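Local coordinates for protein SAM dependent methyltransferase (Aquifex aeolicus, PDB 3DH0) that probably acts as a methyltransferase that uses S-adenosylmethionine, which it holds in a pocket of its Rossmann-like domain, at residues V44-G49 with N76-K81; Y51-S56 with N83-K88; V65-V70 with V90-S95. One frame throughout, in Å; residues are numbered along the deposited sequence.

Contact 1: residues V44-G49 with N76-K81. With SAM (S-adenosylmethionine), chain C.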
loop_
_atom_site.group_PDB
_atom_site.type_symbol
_atom_site.label_atom_id
_atom_site.label_comp_id
_atom_site.label_asym_id
_atom_site.label_seq_id
_atom_site.Cartn_x
_atom_site.Cartn_y
_atom_site.Cartn_z
ATOM N N VAL A 44 -3.627 -1.176 0.023
ATOM C CA VAL A 44 -3.772 -2.441 -0.689
ATOM C C VAL A 44 -3.403 -3.737 0.054
ATOM O O VAL A 44 -4.291 -4.489 0.447
ATOM C CB VAL A 44 -3.067 -2.349 -2.055
ATOM C CG1 VAL A 44 -3.236 -3.630 -2.832
ATOM C CG2 VAL A 44 -3.678 -1.203 -2.838
ATOM N N GLY A 45 -2.130 -4.040 0.247
ATOM C CA GLY A 45 -1.838 -5.264 0.979
ATOM C C GLY A 45 -1.749 -4.928 2.453
ATOM O O GLY A 45 -0.659 -4.888 3.028
ATOM N N THR A 46 -2.895 -4.687 3.073
ATOM C CA THR A 46 -2.910 -4.298 4.468
ATOM C C THR A 46 -2.198 -5.279 5.400
ATOM O O THR A 46 -1.639 -4.875 6.415
ATOM C CB THR A 46 -4.341 -4.055 4.944
ATOM O OG1 THR A 46 -4.312 -3.158 6.053
ATOM C CG2 THR A 46 -4.994 -5.350 5.374
ATOM N N GLY A 47 -2.215 -6.559 5.051
ATOM C CA GLY A 47 -1.550 -7.567 5.857
ATOM C C GLY A 47 -1.916 -7.584 7.329
ATOM O O GLY A 47 -3.046 -7.883 7.698
ATOM N N ALA A 48 -0.947 -7.276 8.182
ATOM C CA ALA A 48 -1.184 -7.247 9.617
ATOM C C ALA A 48 -1.790 -5.903 10.044
ATOM O O ALA A 48 -2.283 -5.761 11.153
ATOM C CB ALA A 48 0.128 -7.500 10.359
ATOM N N GLY A 49 -1.749 -4.927 9.143
ATOM C CA GLY A 49 -2.274 -3.608 9.433
ATOM C C GLY A 49 -1.223 -2.772 10.128
ATOM O O GLY A 49 -1.548 -1.860 10.887
ATOM N N ASN A 76 -8.810 -10.493 9.209
ATOM C CA ASN A 76 -9.240 -10.546 10.594
ATOM C C ASN A 76 -8.179 -10.097 11.588
ATOM O O ASN A 76 -8.497 -9.586 12.652
ATOM C CB ASN A 76 -9.765 -11.943 10.929
ATOM C CG ASN A 76 -11.041 -12.289 10.158
ATOM O OD1 ASN A 76 -11.984 -11.492 10.097
ATOM N ND2 ASN A 76 -11.071 -13.481 9.567
ATOM N N TYR A 77 -6.917 -10.268 11.230
ATOM C CA TYR A 77 -5.833 -9.864 12.104
ATOM C C TYR A 77 -5.774 -8.342 12.153
ATOM O O TYR A 77 -5.673 -7.750 13.232
ATOM C CB TYR A 77 -4.507 -10.406 11.581
ATOM C CG TYR A 77 -3.353 -10.176 12.519
ATOM C CD1 TYR A 77 -2.982 -11.144 13.453
ATOM C CD2 TYR A 77 -2.619 -8.989 12.473
ATOM C CE1 TYR A 77 -1.910 -10.937 14.310
ATOM C CE2 TYR A 77 -1.548 -8.778 13.329
ATOM C CZ TYR A 77 -1.199 -9.754 14.239
ATOM O OH TYR A 77 -0.134 -9.544 15.073
ATOM N N ALA A 78 -5.829 -7.718 10.979
ATOM C CA ALA A 78 -5.791 -6.260 10.872
ATOM C C ALA A 78 -7.003 -5.636 11.548
ATOM O O ALA A 78 -6.914 -4.577 12.149
ATOM C CB ALA A 78 -5.747 -5.843 9.407
ATOM N N TRP A 79 -8.140 -6.303 11.442
ATOM C CA TRP A 79 -9.354 -5.812 12.054
ATOM C C TRP A 79 -9.192 -5.769 13.570
ATOM O O TRP A 79 -9.441 -4.739 14.188
ATOM C CB TRP A 79 -10.524 -6.714 11.669
ATOM C CG TRP A 79 -11.805 -6.311 12.287
ATOM C CD1 TRP A 79 -12.610 -7.078 13.063
ATOM C CD2 TRP A 79 -12.415 -5.023 12.218
ATOM N NE1 TRP A 79 -13.689 -6.346 13.491
ATOM C CE2 TRP A 79 -13.592 -5.079 12.983
ATOM C CE3 TRP A 79 -12.076 -3.822 11.582
ATOM C CZ2 TRP A 79 -14.436 -3.980 13.138
ATOM C CZ3 TRP A 79 -12.916 -2.722 11.734
ATOM C CH2 TRP A 79 -14.081 -2.810 12.506
ATOM N N GLU A 80 -8.776 -6.884 14.168
ATOM C CA GLU A 80 -8.601 -6.927 15.608
ATOM C C GLU A 80 -7.595 -5.857 16.000
ATOM O O GLU A 80 -7.615 -5.327 17.103
ATOM C CB GLU A 80 -8.118 -8.304 16.067
ATOM C CG GLU A 80 -7.777 -8.327 17.553
ATOM C CD GLU A 80 -7.703 -9.719 18.158
ATOM O OE1 GLU A 80 -6.940 -10.573 17.644
ATOM O OE2 GLU A 80 -8.402 -9.964 19.169
ATOM N N LYS A 81 -6.715 -5.525 15.080
ATOM C CA LYS A 81 -5.733 -4.509 15.358
ATOM C C LYS A 81 -6.393 -3.156 15.545
ATOM O O LYS A 81 -6.190 -2.508 16.561
ATOM C CB LYS A 81 -4.711 -4.429 14.226
ATOM C CG LYS A 81 -4.020 -3.082 14.131
ATOM C CD LYS A 81 -2.575 -3.150 14.570
ATOM C CE LYS A 81 -1.737 -3.858 13.532
ATOM N NZ LYS A 81 -0.363 -4.110 14.011
HETATM N N SAM C . 1.925 -3.912 3.634
HETATM C CA SAM C . 1.968 -4.772 4.856
HETATM C C SAM C . 2.785 -4.110 5.942
HETATM O O SAM C . 3.296 -3.014 5.709
HETATM O OXT SAM C . 2.877 -4.760 7.034
HETATM C CB SAM C . 2.577 -6.127 4.511
HETATM C CG SAM C . 1.991 -6.613 3.248
HETATM S SD SAM C . 2.505 -8.204 2.544
HETATM C CE SAM C . 4.177 -7.866 1.992
HETATM C "C5'" SAM C . 1.533 -8.237 1.113
HETATM C "C4'" SAM C . 0.061 -8.529 1.322
HETATM O "O4'" SAM C . -0.510 -8.421 0.023
HETATM C "C3'" SAM C . -0.222 -9.999 1.689
HETATM O "O3'" SAM C . -0.713 -9.953 3.059
HETATM C "C2'" SAM C . -1.350 -10.451 0.782
HETATM O "O2'" SAM C . -2.429 -11.175 1.335
HETATM C "C1'" SAM C . -1.684 -9.123 0.033
HETATM N N9 SAM C . -2.094 -9.222 -1.354
HETATM C C8 SAM C . -1.568 -9.962 -2.394
HETATM N N7 SAM C . -2.191 -9.783 -3.516
HETATM C C5 SAM C . -3.198 -8.869 -3.210
HETATM C C6 SAM C . -4.216 -8.255 -3.994
HETATM N N6 SAM C . -4.362 -8.522 -5.310
HETATM N N1 SAM C . -5.079 -7.360 -3.372
HETATM C C2 SAM C . -4.898 -7.123 -2.051
HETATM N N3 SAM C . -3.976 -7.643 -1.233
HETATM C C4 SAM C . -3.150 -8.513 -1.879
#
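Ala48 and Gly49 press against one side of helix 72-85, meeting Tyr77, Ala78 and Lys81. They lie in the glycine-rich loop that follows strand 40-43, a loop consistent with the cofactor-binding glycine motif of Rossmann-like methyltransferases. The close part centres on Ala48, flanked by Tyr77 and Ala78. Tyr77, with CG anti to its backbone N (chi1 -173°), lays its ring beside Ala48, CE2 lying 3.6 Å from Ala48 CB. Around Ala78 the groups are small: the CA atoms of Gly49 and Ala78 are 4.6 Å apart, and Thr46 CG2 and Gly47 O both face the Ala78 methyl. A side chain at Gly49 would point at Ala78 and, with phi at 85°, would also collide with the preceding carbonyl. No hydrogen bond crosses between the segments. Thr46 to Gly49 form a type II' turn, with Gly49 N bonded to Thr46 O at 2.7 Å. On its other flank the loop serves the cofactor, whose amino N donates to Gly45 O at 2.8 Å.

The solvent side is formed by the polar ends of two partly exposed side chains. The Tyr77 hydroxyl bonds Asp16 and Lys13. Lys81 bends at its second and third torsions, passing its methylene groups by the loop carbonyls before NZ makes a salt bridge with Asp16. Ala48 O sits in the plane of the Tyr77 ring at its edge, 3.5 Å from Tyr77 CD2, and receives a CA-H...O contact from Ala78 CA at 3.6 Å.

Contact 2: residues Y51-S56 with N83-K88. With SAM (S-adenosylmethionine), chain C.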
loop_
_atom_site.group_PDB
_atom_site.type_symbol
_atom_site.label_atom_id
_atom_site.label_comp_id
_atom_site.label_asym_id
_atom_site.label_seq_id
_atom_site.Cartn_x
_atom_site.Cartn_y
_atom_site.Cartn_z
ATOM N N TYR A 51 1.122 -0.448 9.027
ATOM C CA TYR A 51 1.103 0.983 8.743
ATOM C C TYR A 51 -0.250 1.668 8.969
ATOM O O TYR A 51 -0.367 2.871 8.805
ATOM C CB TYR A 51 1.561 1.230 7.309
ATOM C CG TYR A 51 2.999 0.865 7.071
ATOM C CD1 TYR A 51 4.026 1.581 7.678
ATOM C CD2 TYR A 51 3.341 -0.207 6.262
ATOM C CE1 TYR A 51 5.355 1.230 7.486
ATOM C CE2 TYR A 51 4.679 -0.563 6.066
ATOM C CZ TYR A 51 5.669 0.161 6.682
ATOM O OH TYR A 51 6.978 -0.176 6.516
ATOM N N LEU A 52 -1.264 0.909 9.362
ATOM C CA LEU A 52 -2.591 1.473 9.582
ATOM C C LEU A 52 -2.662 2.577 10.639
ATOM O O LEU A 52 -3.367 3.573 10.462
ATOM C CB LEU A 52 -3.600 0.355 9.900
ATOM C CG LEU A 52 -4.102 -0.471 8.694
ATOM C CD1 LEU A 52 -5.140 -1.503 9.138
ATOM C CD2 LEU A 52 -4.701 0.459 7.652
ATOM N N PRO A 53 -1.951 2.414 11.760
ATOM C CA PRO A 53 -2.006 3.475 12.772
ATOM C C PRO A 53 -1.539 4.812 12.195
ATOM O O PRO A 53 -1.954 5.881 12.637
ATOM C CB PRO A 53 -1.058 2.958 13.850
ATOM C CG PRO A 53 -1.277 1.483 13.780
ATOM C CD PRO A 53 -1.282 1.213 12.295
ATOM N N TYR A 54 -0.673 4.728 11.194
ATOM C CA TYR A 54 -0.109 5.897 10.547
ATOM C C TYR A 54 -1.088 6.571 9.630
ATOM O O TYR A 54 -1.428 7.723 9.822
ATOM C CB TYR A 54 1.144 5.482 9.792
ATOM C CG TYR A 54 2.186 4.946 10.729
ATOM C CD1 TYR A 54 2.922 5.811 11.534
ATOM C CD2 TYR A 54 2.359 3.568 10.903
ATOM C CE1 TYR A 54 3.791 5.336 12.493
ATOM C CE2 TYR A 54 3.235 3.078 11.874
ATOM C CZ TYR A 54 3.945 3.981 12.668
ATOM O OH TYR A 54 4.781 3.533 13.661
ATOM N N LEU A 55 -1.528 5.836 8.622
ATOM C CA LEU A 55 -2.511 6.329 7.670
ATOM C C LEU A 55 -3.713 6.900 8.429
ATOM O O LEU A 55 -4.237 7.958 8.096
ATOM C CB LEU A 55 -2.965 5.171 6.789
ATOM C CG LEU A 55 -1.869 4.499 5.963
ATOM C CD1 LEU A 55 -2.387 3.187 5.394
ATOM C CD2 LEU A 55 -1.403 5.444 4.859
ATOM N N SER A 56 -4.139 6.177 9.452
ATOM C CA SER A 56 -5.263 6.595 10.264
ATOM C C SER A 56 -5.015 7.988 10.841
ATOM O O SER A 56 -5.841 8.899 10.705
ATOM C CB SER A 56 -5.469 5.587 11.397
ATOM O OG SER A 56 -6.624 5.875 12.148
ATOM N N ASN A 83 -9.270 -2.384 16.374
ATOM C CA ASN A 83 -10.094 -2.339 17.571
ATOM C C ASN A 83 -9.275 -2.311 18.816
ATOM O O ASN A 83 -9.684 -1.759 19.832
ATOM C CB ASN A 83 -11.015 -3.537 17.645
ATOM C CG ASN A 83 -12.124 -3.453 16.661
ATOM O OD1 ASN A 83 -11.912 -3.650 15.464
ATOM N ND2 ASN A 83 -13.324 -3.134 17.141
ATOM N N LYS A 84 -8.114 -2.929 18.733
ATOM C CA LYS A 84 -7.233 -2.998 19.863
ATOM C C LYS A 84 -6.621 -1.634 20.090
ATOM O O LYS A 84 -6.426 -1.216 21.230
ATOM C CB LYS A 84 -6.168 -4.041 19.577
ATOM C CG LYS A 84 -5.410 -4.544 20.774
ATOM C CD LYS A 84 -4.832 -5.920 20.465
ATOM C CE LYS A 84 -5.961 -6.948 20.266
ATOM N NZ LYS A 84 -5.445 -8.256 19.756
ATOM N N LEU A 85 -6.350 -0.929 18.996
ATOM C CA LEU A 85 -5.723 0.386 19.068
ATOM C C LEU A 85 -6.699 1.547 19.127
ATOM O O LEU A 85 -6.311 2.659 19.475
ATOM C CB LEU A 85 -4.770 0.582 17.889
ATOM C CG LEU A 85 -3.629 -0.437 17.729
ATOM C CD1 LEU A 85 -2.726 -0.026 16.581
ATOM C CD2 LEU A 85 -2.834 -0.547 19.015
ATOM N N GLY A 86 -7.958 1.296 18.789
ATOM C CA GLY A 86 -8.947 2.352 18.823
ATOM C C GLY A 86 -8.948 3.252 17.603
ATOM O O GLY A 86 -9.246 4.445 17.718
ATOM N N LEU A 87 -8.617 2.696 16.439
ATOM C CA LEU A 87 -8.607 3.459 15.192
ATOM C C LEU A 87 -10.031 3.507 14.623
ATOM O O LEU A 87 -10.476 2.588 13.940
ATOM C CB LEU A 87 -7.655 2.794 14.194
ATOM C CG LEU A 87 -6.199 2.609 14.661
ATOM C CD1 LEU A 87 -5.416 1.828 13.625
ATOM C CD2 LEU A 87 -5.539 3.970 14.910
ATOM N N LYS A 88 -10.738 4.598 14.898
ATOM C CA LYS A 88 -12.120 4.760 14.459
ATOM C C LYS A 88 -12.394 5.052 12.983
ATOM O O LYS A 88 -13.481 4.770 12.501
ATOM C CB LYS A 88 -12.793 5.829 15.321
ATOM C CG LYS A 88 -12.702 5.541 16.813
ATOM C CD LYS A 88 -13.674 4.454 17.299
ATOM C CE LYS A 88 -15.089 4.999 17.484
ATOM N NZ LYS A 88 -15.896 4.176 18.436
HETATM N N SAM C . 1.925 -3.912 3.634
HETATM C CA SAM C . 1.968 -4.772 4.856
HETATM C C SAM C . 2.785 -4.110 5.942
HETATM O O SAM C . 3.296 -3.014 5.709
HETATM O OXT SAM C . 2.877 -4.760 7.034
HETATM C CB SAM C . 2.577 -6.127 4.511
HETATM C CG SAM C . 1.991 -6.613 3.248
HETATM S SD SAM C . 2.505 -8.204 2.544
HETATM C CE SAM C . 4.177 -7.866 1.992
HETATM C "C5'" SAM C . 1.533 -8.237 1.113
HETATM C "C4'" SAM C . 0.061 -8.529 1.322
HETATM O "O4'" SAM C . -0.510 -8.421 0.023
HETATM C "C3'" SAM C . -0.222 -9.999 1.689
HETATM O "O3'" SAM C . -0.713 -9.953 3.059
HETATM C "C2'" SAM C . -1.350 -10.451 0.782
HETATM O "O2'" SAM C . -2.429 -11.175 1.335
HETATM C "C1'" SAM C . -1.684 -9.123 0.033
HETATM N N9 SAM C . -2.094 -9.222 -1.354
HETATM C C8 SAM C . -1.568 -9.962 -2.394
HETATM N N7 SAM C . -2.191 -9.783 -3.516
HETATM C C5 SAM C . -3.198 -8.869 -3.210
HETATM C C6 SAM C . -4.216 -8.255 -3.994
HETATM N N6 SAM C . -4.362 -8.522 -5.310
HETATM N N1 SAM C . -5.079 -7.360 -3.372
HETATM C C2 SAM C . -4.898 -7.123 -2.051
HETATM N N3 SAM C . -3.976 -7.643 -1.233
HETATM C C4 SAM C . -3.150 -8.513 -1.879
#
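Leu87 CG stands anti to its own carbonyl carbon (chi1 -57°), which aims both methyls at helix 52-59, and Leu85 has nearly the same first torsion (chi1 -58°), carrying its CD1 to Pro53. The two methyls of Leu87 divide between Pro53 and Ser56, about one turn apart: Leu87 CD1 lies 3.9 Å from Pro53 CA, whereas Leu87 CD2 comes 3.5 Å from Ser56 OG. Leu85 CD1 meets Pro53 CG at 3.5 Å, and each leucine side chain crosses the proline ring at a slant. A weaker approach joins Leu52 CB to Leu87 CD1 at 4.4 Å. No hydrogen bond links the segments; the hydroxyl of Ser56 bonds the side-chain amide of Asn89 instead. Burial falls off from Ser56 and Leu52, which are enclosed, to Leu85, which is exposed. Between the leucines the chain leaves helix 72-85 at Gly86, where phi turns positive.

At the start of the other segment, Tyr51 belongs to the S-adenosylmethionine pocket, and its ring meets that of Phe24 with planes about 15° apart. Replacing it with an alanine would probably leave Phe24 without its ring partner and open a gap between Pro26 and Phe114.

Helix 52-59 therefore has neighbours on several flanks: Leu52 rests on Val65 and Ala67 of strand 64-69, Tyr54 and Leu55 lean on helix 26-33, Pro53 meets Leu85 at the end of helix 72-85, and Pro53 and Ser56 meet Leu87 just beyond it.

Contact 3: residues V65-V70 with V90-S95. With SAM (S-adenosylmethionine), chain C.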
loop_
_atom_site.group_PDB
_atom_site.type_symbol
_atom_site.label_atom_id
_atom_site.label_comp_id
_atom_site.label_asym_id
_atom_site.label_seq_id
_atom_site.Cartn_x
_atom_site.Cartn_y
_atom_site.Cartn_z
ATOM N N VAL A 65 -9.788 5.313 6.051
ATOM C CA VAL A 65 -8.790 4.373 5.580
ATOM C C VAL A 65 -9.410 3.025 5.240
ATOM O O VAL A 65 -9.937 2.341 6.107
ATOM C CB VAL A 65 -7.688 4.140 6.648
ATOM C CG1 VAL A 65 -6.667 3.150 6.122
ATOM C CG2 VAL A 65 -7.013 5.448 7.014
ATOM N N TYR A 66 -9.363 2.651 3.971
ATOM C CA TYR A 66 -9.880 1.356 3.563
ATOM C C TYR A 66 -8.688 0.428 3.479
ATOM O O TYR A 66 -7.802 0.628 2.658
ATOM C CB TYR A 66 -10.560 1.427 2.194
ATOM C CG TYR A 66 -11.876 2.157 2.201
ATOM C CD1 TYR A 66 -12.993 1.604 2.821
ATOM C CD2 TYR A 66 -11.994 3.417 1.618
ATOM C CE1 TYR A 66 -14.184 2.284 2.865
ATOM C CE2 TYR A 66 -13.182 4.106 1.662
ATOM C CZ TYR A 66 -14.270 3.535 2.288
ATOM O OH TYR A 66 -15.445 4.221 2.357
ATOM N N ALA A 67 -8.670 -0.580 4.336
ATOM C CA ALA A 67 -7.583 -1.539 4.367
ATOM C C ALA A 67 -8.039 -2.871 3.785
ATOM O O ALA A 67 -8.728 -3.628 4.446
ATOM C CB ALA A 67 -7.110 -1.732 5.802
ATOM N N ILE A 68 -7.653 -3.159 2.549
ATOM C CA ILE A 68 -8.040 -4.412 1.919
ATOM C C ILE A 68 -6.945 -5.462 1.963
ATOM O O ILE A 68 -5.825 -5.195 2.356
ATOM C CB ILE A 68 -8.432 -4.202 0.452
ATOM C CG1 ILE A 68 -7.291 -3.492 -0.282
ATOM C CG2 ILE A 68 -9.742 -3.424 0.364
ATOM C CD1 ILE A 68 -7.485 -3.360 -1.787
ATOM N N ASP A 69 -7.292 -6.671 1.562
ATOM C CA ASP A 69 -6.357 -7.774 1.534
ATOM C C ASP A 69 -7.097 -9.013 1.075
ATOM O O ASP A 69 -8.163 -9.329 1.593
ATOM C CB ASP A 69 -5.758 -8.009 2.915
ATOM C CG ASP A 69 -4.430 -8.740 2.848
ATOM O OD1 ASP A 69 -4.378 -9.821 2.233
ATOM O OD2 ASP A 69 -3.437 -8.235 3.403
ATOM N N VAL A 70 -6.520 -9.708 0.097
ATOM C CA VAL A 70 -7.105 -10.924 -0.463
ATOM C C VAL A 70 -7.176 -12.080 0.519
ATOM O O VAL A 70 -7.992 -12.972 0.343
ATOM C CB VAL A 70 -6.322 -11.434 -1.690
ATOM C CG1 VAL A 70 -6.481 -10.476 -2.867
ATOM C CG2 VAL A 70 -4.857 -11.618 -1.328
ATOM N N VAL A 90 -10.925 3.650 10.374
ATOM C CA VAL A 90 -10.458 2.604 9.487
ATOM C C VAL A 90 -11.475 1.520 9.238
ATOM O O VAL A 90 -12.094 0.998 10.160
ATOM C CB VAL A 90 -9.181 1.937 10.005
ATOM C CG1 VAL A 90 -8.639 0.973 8.949
ATOM C CG2 VAL A 90 -8.159 2.991 10.345
ATOM N N GLU A 91 -11.622 1.185 7.965
ATOM C CA GLU A 91 -12.550 0.162 7.533
ATOM C C GLU A 91 -11.744 -0.973 6.867
ATOM O O GLU A 91 -11.161 -0.796 5.802
ATOM C CB GLU A 91 -13.551 0.802 6.563
ATOM C CG GLU A 91 -14.888 0.122 6.464
ATOM C CD GLU A 91 -15.687 0.164 7.752
ATOM O OE1 GLU A 91 -16.099 1.251 8.190
ATOM O OE2 GLU A 91 -15.914 -0.905 8.334
ATOM N N VAL A 92 -11.697 -2.129 7.521
ATOM C CA VAL A 92 -10.963 -3.290 7.006
ATOM C C VAL A 92 -11.854 -4.189 6.156
ATOM O O VAL A 92 -12.874 -4.675 6.625
ATOM C CB VAL A 92 -10.379 -4.133 8.156
ATOM C CG1 VAL A 92 -9.563 -5.281 7.592
ATOM C CG2 VAL A 92 -9.528 -3.253 9.060
ATOM N N LEU A 93 -11.454 -4.422 4.910
ATOM C CA LEU A 93 -12.256 -5.231 3.999
ATOM C C LEU A 93 -11.557 -6.424 3.328
ATOM O O LEU A 93 -10.348 -6.413 3.078
ATOM C CB LEU A 93 -12.843 -4.326 2.904
ATOM C CG LEU A 93 -13.622 -3.061 3.298
ATOM C CD1 LEU A 93 -14.036 -2.297 2.052
ATOM C CD2 LEU A 93 -14.841 -3.429 4.110
ATOM N N LYS A 94 -12.359 -7.445 3.030
ATOM C CA LYS A 94 -11.907 -8.659 2.359
ATOM C C LYS A 94 -11.902 -8.416 0.849
ATOM O O LYS A 94 -12.948 -8.228 0.232
ATOM C CB LYS A 94 -12.840 -9.812 2.709
ATOM C CG LYS A 94 -12.587 -11.080 1.931
ATOM C CD LYS A 94 -11.237 -11.660 2.237
ATOM C CE LYS A 94 -10.965 -12.871 1.366
ATOM N NZ LYS A 94 -10.892 -12.543 -0.097
ATOM N N SER A 95 -10.712 -8.421 0.260
ATOM C CA SER A 95 -10.539 -8.178 -1.168
ATOM C C SER A 95 -10.386 -9.446 -2.005
ATOM O O SER A 95 -10.112 -10.533 -1.492
ATOM C CB SER A 95 -9.320 -7.267 -1.374
ATOM O OG SER A 95 -8.794 -7.336 -2.690
HETATM N N SAM C . 1.925 -3.912 3.634
HETATM C CA SAM C . 1.968 -4.772 4.856
HETATM C C SAM C . 2.785 -4.110 5.942
HETATM O O SAM C . 3.296 -3.014 5.709
HETATM O OXT SAM C . 2.877 -4.760 7.034
HETATM C CB SAM C . 2.577 -6.127 4.511
HETATM C CG SAM C . 1.991 -6.613 3.248
HETATM S SD SAM C . 2.505 -8.204 2.544
HETATM C CE SAM C . 4.177 -7.866 1.992
HETATM C "C5'" SAM C . 1.533 -8.237 1.113
HETATM C "C4'" SAM C . 0.061 -8.529 1.322
HETATM O "O4'" SAM C . -0.510 -8.421 0.023
HETATM C "C3'" SAM C . -0.222 -9.999 1.689
HETATM O "O3'" SAM C . -0.713 -9.953 3.059
HETATM C "C2'" SAM C . -1.350 -10.451 0.782
HETATM O "O2'" SAM C . -2.429 -11.175 1.335
HETATM C "C1'" SAM C . -1.684 -9.123 0.033
HETATM N N9 SAM C . -2.094 -9.222 -1.354
HETATM C C8 SAM C . -1.568 -9.962 -2.394
HETATM N N7 SAM C . -2.191 -9.783 -3.516
HETATM C C5 SAM C . -3.198 -8.869 -3.210
HETATM C C6 SAM C . -4.216 -8.255 -3.994
HETATM N N6 SAM C . -4.362 -8.522 -5.310
HETATM N N1 SAM C . -5.079 -7.360 -3.372
HETATM C C2 SAM C . -4.898 -7.123 -2.051
HETATM N N3 SAM C . -3.976 -7.643 -1.233
HETATM C C4 SAM C . -3.150 -8.513 -1.879
#
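The strands through Val65 to Ala67 and Val90 to Val92 run parallel, their axes 4.6 Å apart at closest approach and inclined by 22°. The backbone bonds give the register. Glu91 N reaches Val65 O at 2.8 Å, nearly along the C=O axis; Ala67 then gives its N-H to Glu91 O and accepts from Leu93 N. Further on, Ser95 N bonds Asp69 O at 3.0 Å, from 62° above the carbonyl plane. A side-chain bond ties the end: Lys94, bent at its second and fourth torsions, curls back so that NZ donates to Val70 O at 3.0 Å and also to Ser95 O.

Apolar contacts occur on both faces. Val65 and Val90 lie side by side, with Val65 CB 3.9 Å from Val90 CG2. On the opposite face the Tyr66 ring meets its neighbours obliquely, Tyr66 CD1 lying 3.9 Å from Glu91 CB and also near Leu93 CD1, while Ile68 crosses Leu93.

Cofactor contacts gather at the C-terminal end. Asp69 extends its carboxylate with CG anti to the backbone N (chi1 -158°), accepting hydrogen bonds from the ribose O2' of SAM at OD1 (2.5 Å) and from its O3' at OD2 (3.2 Å). It is an acidic residue near the end of the second strand, as in many Rossmann-like methyltransferases. Gly47 N and Gln71 N also bond this carboxylate, which should fix its rotation. Val70 CG1 touches the adenine.

The pair bounds the beta-alpha-beta unit 64-69, 72-85, 90-94. Strand 90-94 lies at the edge of the sheet and strand 64-69 separates it from strand 40-43; helix 72-85 covers Val92, and helix 52-59 covers Val65, Ala67 and Val90.

Overall arrangement
The three contacts cluster around the strand 90-94 side of the Rossmann-like sheet. The centres of contacts 1 and 3 are about 8 Å apart. Those of contacts 1 and 2 are about 10 Å apart, and those of contacts 2 and 3 about 12 Å. Along the chain their first segments come in order, 44-49, 51-56 and 65-70, followed by 76-81, 83-88 and 90-95 in the same order, so all three interlock. Contacts 1 and 2 share helix 72-85, which links the two strands of contact 3. Thr46 OG1 lies against Leu52 CD1, and Leu52 CD2 against Ala67 CB, joining loop, helix and sheet. Each contact contributes residues to the cofactor pocket, so the pocket draws on all three.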